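PDB 2WW2: alpha-1,2-mannosidase from Bacteroides thetaiotaomicron, which belongs to glycoside hydrolase family 92 and probably removes mannose from alpha-mannosides by a calcium-dependent, inverting hydrolysis. Local coordinates for residues 43-48 with 56-61; 50-55 with 70-75; 148-153 with 169-174. All coordinates share one frame; numbering follows the deposited sequence. Where two conformers were deposited one is given.

Interaction 1 (43-48 with 56-61); sequences PQTGEN and YTDSLM
Thr45 and Met61 approach to 4.6 Å between their CA atoms where strand 40-44 runs out beside the antiparallel start of strand 60-67. Past the strand end a water joins the backbones, donating to Thr45 O and to Leu60 O, and Thr45 CA lies 3.5 Å from Leu60 O in a CH...O contact. Thr45 and Met61 share most of the contact. In the conformer given, one of two deposited, Met61 CG leaves anti to the backbone N (chi1 -168°), and bends at the next two torsions lay SD 3.5 Å from Pro43 CB. CE also touches Pro43 CB, and Tyr112, Phe116 and Phe100 pack on the methionine. Thr45 turns CB and CG2 to the Leu60 carbonyl, while OG1 is held by Thr55 N and by a second water that donates to Asp58 OD2. The end of the Gln44 side chain leads away from residues 56-61 and braces its own loop, NE2 giving a nearly straight bond to Asn48 OD1 (3.0 Å) and another to Gly46 O. Gln722 of the second subunit bonds Thr57 O and Ser59 N. The sulfur thus packs on Pro43 CB on the apolar side, whereas polar groups of Thr45, Asp58 and Leu60 meet through water.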
loop_
_atom_site.group_PDB
_atom_site.type_symbol
_atom_site.label_atom_id
_atom_site.label_comp_id
_atom_site.label_asym_id
_atom_site.label_seq_id
_atom_site.Cartn_x
_atom_site.Cartn_y
_atom_site.Cartn_z
ATOM N N PRO A 43 -36.339 -6.018 -11.882
ATOM C CA PRO A 43 -35.869 -5.794 -13.237
ATOM C C PRO A 43 -34.614 -6.621 -13.518
ATOM O O PRO A 43 -33.805 -6.909 -12.596
ATOM C CB PRO A 43 -35.501 -4.291 -13.249
ATOM C CG PRO A 43 -35.210 -3.973 -11.787
ATOM C CD PRO A 43 -36.218 -4.815 -11.036
ATOM N N GLN A 44 -34.456 -6.995 -14.778
ATOM C CA GLN A 44 -33.300 -7.791 -15.203
ATOM C C GLN A 44 -32.594 -7.104 -16.386
ATOM O O GLN A 44 -33.215 -6.853 -17.430
ATOM C CB GLN A 44 -33.745 -9.200 -15.611
ATOM C CG GLN A 44 -32.620 -10.036 -16.259
ATOM C CD GLN A 44 -33.160 -11.310 -16.889
ATOM O OE1 GLN A 44 -34.346 -11.621 -16.755
ATOM N NE2 GLN A 44 -32.293 -12.054 -17.578
ATOM N N THR A 45 -31.310 -6.798 -16.213
ATOM C CA THR A 45 -30.489 -6.280 -17.317
ATOM C C THR A 45 -29.513 -7.336 -17.834
ATOM O O THR A 45 -29.119 -7.306 -19.006
ATOM C CB THR A 45 -29.676 -5.023 -16.904
ATOM O OG1 THR A 45 -28.766 -5.359 -15.859
ATOM C CG2 THR A 45 -30.596 -3.946 -16.380
ATOM N N GLY A 46 -29.120 -8.257 -16.961
ATOM C CA GLY A 46 -28.134 -9.286 -17.320
ATOM C C GLY A 46 -28.781 -10.422 -18.116
ATOM O O GLY A 46 -30.004 -10.564 -18.122
ATOM N N GLU A 47 -27.966 -11.218 -18.805
ATOM C CA GLU A 47 -28.486 -12.375 -19.535
ATOM C C GLU A 47 -29.133 -13.366 -18.579
ATOM O O GLU A 47 -28.741 -13.433 -17.421
ATOM C CB GLU A 47 -27.340 -13.102 -20.249
ATOM C CG GLU A 47 -26.903 -12.457 -21.526
ATOM C CD GLU A 47 -25.940 -13.349 -22.314
ATOM O OE1 GLU A 47 -25.707 -14.519 -21.917
ATOM O OE2 GLU A 47 -25.418 -12.868 -23.327
ATOM N N ASN A 48 -30.069 -14.177 -19.072
ATOM C CA ASN A 48 -30.521 -15.326 -18.311
ATOM C C ASN A 48 -29.290 -16.124 -17.899
ATOM O O ASN A 48 -28.393 -16.340 -18.722
ATOM C CB ASN A 48 -31.424 -16.255 -19.152
ATOM C CG ASN A 48 -32.837 -15.692 -19.372
ATOM O OD1 ASN A 48 -33.130 -14.543 -19.028
ATOM N ND2 ASN A 48 -33.719 -16.522 -19.933
ATOM N N TYR A 56 -26.481 -1.695 -12.385
ATOM C CA TYR A 56 -26.909 -0.309 -12.424
ATOM C C TYR A 56 -26.346 0.441 -13.635
ATOM O O TYR A 56 -27.024 1.297 -14.200
ATOM C CB TYR A 56 -26.521 0.403 -11.131
ATOM C CG TYR A 56 -27.085 1.792 -11.036
ATOM C CD1 TYR A 56 -28.410 2.004 -10.649
ATOM C CD2 TYR A 56 -26.306 2.899 -11.360
ATOM C CE1 TYR A 56 -28.924 3.272 -10.569
ATOM C CE2 TYR A 56 -26.817 4.176 -11.282
ATOM C CZ TYR A 56 -28.126 4.363 -10.893
ATOM O OH TYR A 56 -28.631 5.653 -10.820
ATOM N N THR A 57 -25.124 0.120 -14.052
ATOM C CA THR A 57 -24.521 0.837 -15.176
ATOM C C THR A 57 -25.016 0.333 -16.549
ATOM O O THR A 57 -24.671 0.907 -17.576
ATOM C CB THR A 57 -22.973 0.781 -15.136
ATOM O OG1 THR A 57 -22.562 -0.582 -15.007
ATOM C CG2 THR A 57 -22.423 1.590 -13.945
ATOM N N ASP A 58 -25.801 -0.745 -16.574
ATOM C CA ASP A 58 -26.319 -1.244 -17.846
ATOM C C ASP A 58 -27.652 -0.560 -18.139
ATOM O O ASP A 58 -28.431 -0.295 -17.222
ATOM C CB ASP A 58 -26.396 -2.781 -17.863
ATOM C CG ASP A 58 -25.002 -3.422 -18.005
ATOM O OD1 ASP A 58 -24.081 -2.770 -18.544
ATOM O OD2 ASP A 58 -24.793 -4.563 -17.582
ATOM N N SER A 59 -27.881 -0.210 -19.396
ATOM C CA SER A 59 -29.019 0.630 -19.742
ATOM C C SER A 59 -30.044 -0.072 -20.636
ATOM O O SER A 59 -30.891 0.591 -21.255
ATOM C CB SER A 59 -28.509 1.902 -20.436
ATOM O OG SER A 59 -27.821 1.563 -21.650
ATOM N N LEU A 60 -29.959 -1.399 -20.713
ATOM C CA LEU A 60 -30.846 -2.184 -21.566
ATOM C C LEU A 60 -31.552 -3.217 -20.694
ATOM O O LEU A 60 -30.896 -4.000 -20.005
ATOM C CB LEU A 60 -30.061 -2.895 -22.665
ATOM C CG LEU A 60 -29.299 -1.983 -23.654
ATOM C CD1 LEU A 60 -28.410 -2.826 -24.582
ATOM C CD2 LEU A 60 -30.280 -1.153 -24.470
ATOM N N MET A 61 -32.878 -3.206 -20.719
ATOM C CA MET A 61 -33.636 -4.129 -19.891
ATOM C C MET A 61 -34.079 -5.345 -20.689
ATOM O O MET A 61 -34.435 -5.231 -21.853
ATOM C CB MET A 61 -34.855 -3.433 -19.295
ATOM C CG MET A 61 -35.508 -4.264 -18.220
ATOM S SD MET A 61 -34.710 -4.012 -16.649
ATOM C CE MET A 61 -35.140 -2.289 -16.288
HETATM O O HOH W 1 -26.377 -6.467 -17.265
HETATM O O HOH W 2 -28.343 -4.916 -20.303
#

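Interaction 2 (50-55 with 70-75); sequences SGWMYT and PSPWIN. With GOL (glycerol), chain I.
Trp52 and Trp73 both carry CG anti to the carbonyl carbon, but chi2 is -48° in the first and 96° in the second, and the two indoles converge with their six-membered rings perpendicular. They touch at the benzo rims, Trp52 CZ2 to Trp73 CZ2 at 3.7 Å, in an oblique pairing. Pro72 packs against the pyrrole side of Trp52, its CB 3.8 Å from Trp52 CD1 and the two side chains crossing at about a right angle; the same carbon packs on the Gly51 carbonyl. The backbones meet closely at this glycine, with Gly51 CA only 3.3 Å from Pro72 O in a nearly straight CH...O contact. Asn75 reaches the same glycine with its amide, but ND2 donates to Gly49 O, and its approach to Gly51 N brings two donors together.

A glycerol, probably from the crystallisation liquor, occupies the cleft between the indoles. Its O2 takes a straight bond from Gly51 N (2.8 Å, 171°), O1 gives a weak one to Pro72 O, O1 also sits over the centre of one Trp52 face, and C1 lies over one Trp73 face toward the rim. Each loop is braced internally: Ser50 OG accepts from Trp52 N, and Ser71 OG accepts from Ile74 N at 3.1 Å. Ala22 O receives Trp73 NE1 and, weakly, Trp52 NE1, while Glu541 of the second subunit bonds Ser50 OG. The serines form an ST turn and an ST motif, Trp52 centres an inverse gamma turn, and the two indoles flank a small polyol that may mark a pocket between the loops, although glycerol alone does not establish a sugar site.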
loop_
_atom_site.group_PDB
_atom_site.type_symbol
_atom_site.label_atom_id
_atom_site.label_comp_id
_atom_site.label_asym_id
_atom_site.label_seq_id
_atom_site.Cartn_x
_atom_site.Cartn_y
_atom_site.Cartn_z
ATOM N N SER A 50 -27.016 -15.308 -15.630
ATOM C CA SER A 50 -26.006 -14.528 -14.938
ATOM C C SER A 50 -26.470 -14.134 -13.533
ATOM O O SER A 50 -27.561 -13.587 -13.373
ATOM C CB SER A 50 -25.678 -13.256 -15.726
ATOM O OG SER A 50 -24.835 -12.423 -14.940
ATOM N N GLY A 51 -25.621 -14.362 -12.532
ATOM C CA GLY A 51 -25.938 -13.920 -11.164
ATOM C C GLY A 51 -26.012 -12.409 -11.061
ATOM O O GLY A 51 -26.598 -11.873 -10.122
ATOM N N TRP A 52 -25.447 -11.719 -12.048
ATOM C CA TRP A 52 -25.485 -10.258 -12.074
ATOM C C TRP A 52 -26.747 -9.809 -12.826
ATOM O O TRP A 52 -26.715 -9.297 -13.957
ATOM C CB TRP A 52 -24.182 -9.705 -12.677
ATOM C CG TRP A 52 -22.962 -10.059 -11.819
ATOM C CD1 TRP A 52 -22.849 -9.905 -10.464
ATOM C CD2 TRP A 52 -21.705 -10.587 -12.269
ATOM N NE1 TRP A 52 -21.600 -10.311 -10.038
ATOM C CE2 TRP A 52 -20.879 -10.731 -11.130
ATOM C CE3 TRP A 52 -21.190 -10.944 -13.527
ATOM C CZ2 TRP A 52 -19.563 -11.215 -11.208
ATOM C CZ3 TRP A 52 -19.872 -11.438 -13.605
ATOM C CH2 TRP A 52 -19.079 -11.575 -12.442
ATOM N N MET A 53 -27.871 -10.042 -12.170
ATOM C CA MET A 53 -29.178 -9.913 -12.789
ATOM C C MET A 53 -29.488 -8.475 -13.150
ATOM O O MET A 53 -30.075 -8.203 -14.195
ATOM C CB MET A 53 -30.241 -10.439 -11.814
ATOM C CG MET A 53 -31.669 -10.243 -12.286
ATOM S SD MET A 53 -32.851 -11.116 -11.204
ATOM C CE MET A 53 -32.493 -10.416 -9.647
ATOM N N TYR A 54 -29.155 -7.561 -12.250
ATOM C CA TYR A 54 -29.409 -6.145 -12.471
ATOM C C TYR A 54 -28.091 -5.433 -12.216
ATOM O O TYR A 54 -27.553 -5.503 -11.113
ATOM C CB TYR A 54 -30.511 -5.620 -11.523
ATOM C CG TYR A 54 -30.769 -4.113 -11.607
ATOM C CD1 TYR A 54 -31.780 -3.601 -12.420
ATOM C CD2 TYR A 54 -30.007 -3.210 -10.856
ATOM C CE1 TYR A 54 -32.025 -2.215 -12.497
ATOM C CE2 TYR A 54 -30.243 -1.822 -10.925
ATOM C CZ TYR A 54 -31.244 -1.339 -11.738
ATOM O OH TYR A 54 -31.472 0.018 -11.796
ATOM N N THR A 55 -27.586 -4.751 -13.245
ATOM C CA THR A 55 -26.353 -3.989 -13.158
ATOM C C THR A 55 -26.703 -2.524 -13.401
ATOM O O THR A 55 -27.204 -2.162 -14.470
ATOM C CB THR A 55 -25.339 -4.538 -14.194
ATOM O OG1 THR A 55 -24.947 -5.855 -13.785
ATOM C CG2 THR A 55 -24.103 -3.647 -14.327
ATOM N N PRO A 70 -30.218 -15.229 -3.540
ATOM C CA PRO A 70 -29.657 -14.589 -2.341
ATOM C C PRO A 70 -28.207 -14.114 -2.505
ATOM O O PRO A 70 -27.665 -13.497 -1.579
ATOM C CB PRO A 70 -29.665 -15.723 -1.326
ATOM C CG PRO A 70 -29.331 -16.946 -2.194
ATOM C CD PRO A 70 -30.076 -16.699 -3.507
ATOM N N SER A 71 -27.589 -14.409 -3.646
ATOM C CA SER A 71 -26.185 -14.032 -3.936
ATOM C C SER A 71 -25.939 -14.296 -5.409
ATOM O O SER A 71 -26.475 -15.264 -5.950
ATOM C CB SER A 71 -25.220 -14.901 -3.102
ATOM O OG SER A 71 -24.065 -15.265 -3.846
ATOM N N PRO A 72 -25.148 -13.443 -6.075
ATOM C CA PRO A 72 -24.921 -13.705 -7.509
ATOM C C PRO A 72 -24.165 -14.992 -7.728
ATOM O O PRO A 72 -24.332 -15.618 -8.766
ATOM C CB PRO A 72 -24.068 -12.525 -7.983
ATOM C CG PRO A 72 -23.675 -11.756 -6.749
ATOM C CD PRO A 72 -24.597 -12.154 -5.624
ATOM N N TRP A 73 -23.346 -15.398 -6.766
ATOM C CA TRP A 73 -22.570 -16.628 -6.955
ATOM C C TRP A 73 -23.345 -17.876 -6.588
ATOM O O TRP A 73 -23.164 -18.917 -7.211
ATOM C CB TRP A 73 -21.208 -16.526 -6.254
ATOM C CG TRP A 73 -20.373 -15.529 -7.024
ATOM C CD1 TRP A 73 -20.213 -14.190 -6.742
ATOM C CD2 TRP A 73 -19.658 -15.771 -8.239
ATOM N NE1 TRP A 73 -19.422 -13.603 -7.692
ATOM C CE2 TRP A 73 -19.067 -14.546 -8.625
ATOM C CE3 TRP A 73 -19.447 -16.909 -9.037
ATOM C CZ2 TRP A 73 -18.278 -14.421 -9.778
ATOM C CZ3 TRP A 73 -18.652 -16.786 -10.185
ATOM C CH2 TRP A 73 -18.082 -15.549 -10.544
ATOM N N ILE A 74 -24.244 -17.764 -5.612
ATOM C CA ILE A 74 -25.196 -18.845 -5.340
ATOM C C ILE A 74 -26.196 -18.927 -6.513
ATOM O O ILE A 74 -26.615 -20.012 -6.914
ATOM C CB ILE A 74 -25.935 -18.543 -4.014
ATOM C CG1 ILE A 74 -24.922 -18.592 -2.852
ATOM C CG2 ILE A 74 -27.088 -19.520 -3.787
ATOM C CD1 ILE A 74 -24.375 -19.979 -2.594
ATOM N N ASN A 75 -26.549 -17.764 -7.051
ATOM C CA ASN A 75 -27.373 -17.650 -8.254
ATOM C C ASN A 75 -28.827 -18.055 -7.936
ATOM O O ASN A 75 -29.212 -18.121 -6.754
ATOM C CB ASN A 75 -26.714 -18.424 -9.440
ATOM C CG ASN A 75 -27.087 -17.847 -10.831
ATOM O OD1 ASN A 75 -28.259 -17.609 -11.127
ATOM N ND2 ASN A 75 -26.088 -17.689 -11.697
HETATM C C1 GOL I . -21.277 -14.723 -11.700
HETATM O O1 GOL I . -22.286 -14.271 -10.832
HETATM C C2 GOL I . -21.872 -15.251 -12.990
HETATM O O2 GOL I . -23.204 -15.670 -12.767
HETATM C C3 GOL I . -21.791 -14.170 -14.066
HETATM O O3 GOL I . -21.452 -14.752 -15.306
#

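Interaction 3 (148-153 with 169-174); sequences DAYNGG and TRYNNG
Tyr150 directs the edge of its ring onto the face of Tyr171, CE1 standing 3.4 Å above the centre of that ring. The planes meet at 60° in an inclined edge-to-face pair, and CD1 comes within 3.3 Å of Tyr171 CG. Tyr171 CG lies anti to its backbone N (chi1 173°), a torsion that turns the ring to Tyr150; Tyr171 CB itself lies 3.3 Å from Asn151 O. The Asn151 amide approaches the ring obliquely, its plane only 21° from the ring plane and OD1 3.3 Å from Tyr171 CD1. Both phenols reach one water, but Tyr150 OH is also held by Gly49 N, and Tyr171 OH accepts from Asn173 ND2. Arg170, extended from CG to NE, lies along Gly153 O and ends on it: that oxygen sits at the edge of the guanidinium, near its plane, and NH1 approaches from above the carbonyl plane at 2.9 Å. A second water gathers the backbones, giving hydrogens to Ala149 O and Asn151 O and accepting from Arg170 N; a third spans Gly152 O and Arg170 O. Asp148 OD1 holds Tyr150 N in an Asx turn, while OD2 makes a salt bridge with Arg96. The two loops continue from strands 143-148 and 164-169; Ala149 packs on strands 154-159 and 182-188, and Thr169 OG1 bonds Thr79 O just before strand 80-86.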
loop_
_atom_site.group_PDB
_atom_site.type_symbol
_atom_site.label_atom_id
_atom_site.label_comp_id
_atom_site.label_asym_id
_atom_site.label_seq_id
_atom_site.Cartn_x
_atom_site.Cartn_y
_atom_site.Cartn_z
ATOM N N ASP A 148 -40.865 -15.683 -20.334
ATOM C CA ASP A 148 -39.617 -16.409 -20.527
ATOM C C ASP A 148 -39.530 -17.365 -19.350
ATOM O O ASP A 148 -39.445 -16.936 -18.198
ATOM C CB ASP A 148 -38.454 -15.402 -20.570
ATOM C CG ASP A 148 -37.086 -16.064 -20.717
ATOM O OD1 ASP A 148 -36.883 -17.172 -20.172
ATOM O OD2 ASP A 148 -36.210 -15.462 -21.382
ATOM N N ALA A 149 -39.600 -18.671 -19.634
ATOM C CA ALA A 149 -39.637 -19.668 -18.571
ATOM C C ALA A 149 -38.250 -20.239 -18.275
ATOM O O ALA A 149 -38.119 -21.237 -17.556
ATOM C CB ALA A 149 -40.663 -20.804 -18.914
ATOM N N TYR A 150 -37.232 -19.587 -18.832
ATOM C CA TYR A 150 -35.812 -19.870 -18.572
ATOM C C TYR A 150 -35.388 -21.198 -19.200
ATOM O O TYR A 150 -36.201 -21.878 -19.838
ATOM C CB TYR A 150 -35.538 -19.895 -17.068
ATOM C CG TYR A 150 -34.495 -18.904 -16.598
ATOM C CD1 TYR A 150 -33.242 -19.331 -16.167
ATOM C CD2 TYR A 150 -34.764 -17.542 -16.573
ATOM C CE1 TYR A 150 -32.286 -18.425 -15.705
ATOM C CE2 TYR A 150 -33.806 -16.617 -16.125
ATOM C CZ TYR A 150 -32.576 -17.083 -15.681
ATOM O OH TYR A 150 -31.623 -16.216 -15.194
ATOM N N ASN A 151 -34.123 -21.570 -19.025
ATOM C CA ASN A 151 -33.658 -22.860 -19.539
ATOM C C ASN A 151 -33.586 -23.914 -18.439
ATOM O O ASN A 151 -34.052 -23.680 -17.324
ATOM C CB ASN A 151 -32.325 -22.738 -20.285
ATOM C CG ASN A 151 -31.176 -22.336 -19.376
ATOM O OD1 ASN A 151 -31.389 -21.790 -18.300
ATOM N ND2 ASN A 151 -29.947 -22.606 -19.809
ATOM N N GLY A 152 -33.042 -25.087 -18.762
ATOM C CA GLY A 152 -33.011 -26.199 -17.805
ATOM C C GLY A 152 -34.225 -27.128 -17.857
ATOM O O GLY A 152 -34.405 -27.969 -16.973
ATOM N N GLY A 153 -35.071 -26.979 -18.878
ATOM C CA GLY A 153 -36.246 -27.851 -19.023
ATOM C C GLY A 153 -37.511 -27.209 -18.468
ATOM O O GLY A 153 -37.921 -27.492 -17.339
ATOM N N THR A 169 -41.070 -23.725 -14.430
ATOM C CA THR A 169 -39.663 -23.422 -14.616
ATOM C C THR A 169 -38.871 -24.325 -13.690
ATOM O O THR A 169 -39.241 -24.509 -12.531
ATOM C CB THR A 169 -39.361 -21.931 -14.339
ATOM O OG1 THR A 169 -37.943 -21.747 -14.301
ATOM C CG2 THR A 169 -39.988 -21.465 -13.002
ATOM N N ARG A 170 -37.786 -24.901 -14.195
ATOM C CA ARG A 170 -36.997 -25.836 -13.398
ATOM C C ARG A 170 -35.529 -25.416 -13.247
ATOM O O ARG A 170 -34.738 -26.112 -12.597
ATOM C CB ARG A 170 -37.100 -27.240 -14.009
ATOM C CG ARG A 170 -38.514 -27.784 -13.966
ATOM C CD ARG A 170 -38.602 -29.222 -14.531
ATOM N NE ARG A 170 -39.989 -29.674 -14.554
ATOM C CZ ARG A 170 -40.861 -29.346 -15.507
ATOM N NH1 ARG A 170 -40.491 -28.573 -16.523
ATOM N NH2 ARG A 170 -42.109 -29.796 -15.449
ATOM N N TYR A 171 -35.167 -24.285 -13.848
ATOM C CA TYR A 171 -33.809 -23.782 -13.739
ATOM C C TYR A 171 -33.379 -23.727 -12.278
ATOM O O TYR A 171 -34.159 -23.333 -11.398
ATOM C CB TYR A 171 -33.695 -22.384 -14.350
ATOM C CG TYR A 171 -32.340 -21.732 -14.129
ATOM C CD1 TYR A 171 -31.270 -21.990 -14.981
ATOM C CD2 TYR A 171 -32.135 -20.848 -13.067
ATOM C CE1 TYR A 171 -30.028 -21.381 -14.776
ATOM C CE2 TYR A 171 -30.898 -20.240 -12.846
ATOM C CZ TYR A 171 -29.857 -20.507 -13.720
ATOM O OH TYR A 171 -28.655 -19.912 -13.512
ATOM N N ASN A 172 -32.140 -24.132 -12.018
ATOM C CA ASN A 172 -31.607 -24.064 -10.656
ATOM C C ASN A 172 -30.087 -24.182 -10.702
ATOM O O ASN A 172 -29.505 -24.500 -11.752
ATOM C CB ASN A 172 -32.188 -25.180 -9.766
ATOM C CG ASN A 172 -31.764 -26.555 -10.209
ATOM O OD1 ASN A 172 -30.730 -27.069 -9.774
ATOM N ND2 ASN A 172 -32.574 -27.184 -11.060
ATOM N N ASN A 173 -29.453 -23.942 -9.562
ATOM C CA ASN A 173 -27.996 -24.019 -9.468
ATOM C C ASN A 173 -27.569 -25.064 -8.438
ATOM O O ASN A 173 -26.539 -24.926 -7.765
ATOM C CB ASN A 173 -27.437 -22.640 -9.147
ATOM C CG ASN A 173 -27.366 -21.752 -10.379
ATOM O OD1 ASN A 173 -26.336 -21.710 -11.025
ATOM N ND2 ASN A 173 -28.469 -21.058 -10.726
ATOM N N GLY A 174 -28.376 -26.120 -8.331
ATOM C CA GLY A 174 -28.136 -27.176 -7.359
ATOM C C GLY A 174 -28.957 -26.998 -6.092
ATOM O O GLY A 174 -29.726 -26.038 -5.960
HETATM O O HOH W 3 -36.509 -23.446 -16.358
HETATM O O HOH W 4 -29.709 -16.824 -13.353
HETATM O O HOH W 5 -33.074 -27.635 -14.671
#

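Overall arrangement
All three contacts fall in the N-terminal domain of family 92, on the same side of the chain's centre. Interactions 1 and 2 alternate along the chain, with centres 12 Å apart: strand 60-67 starts in interaction 1 and leads to the 70-75 loop of interaction 2, and Met53 O receives both Thr45 N and Gly46 N. Interaction 3 follows later in sequence, 19 Å from interaction 1 and 15 Å from interaction 2. Asn48 ND2 bonds Asp148 OD2, and Asn75 packs against Asn173, linking interaction 3 to interactions 1 and 2. The contacts thus join strand-end loops of this domain into one continuous set, which meets the second subunit through interactions 1 and 2 but not 3.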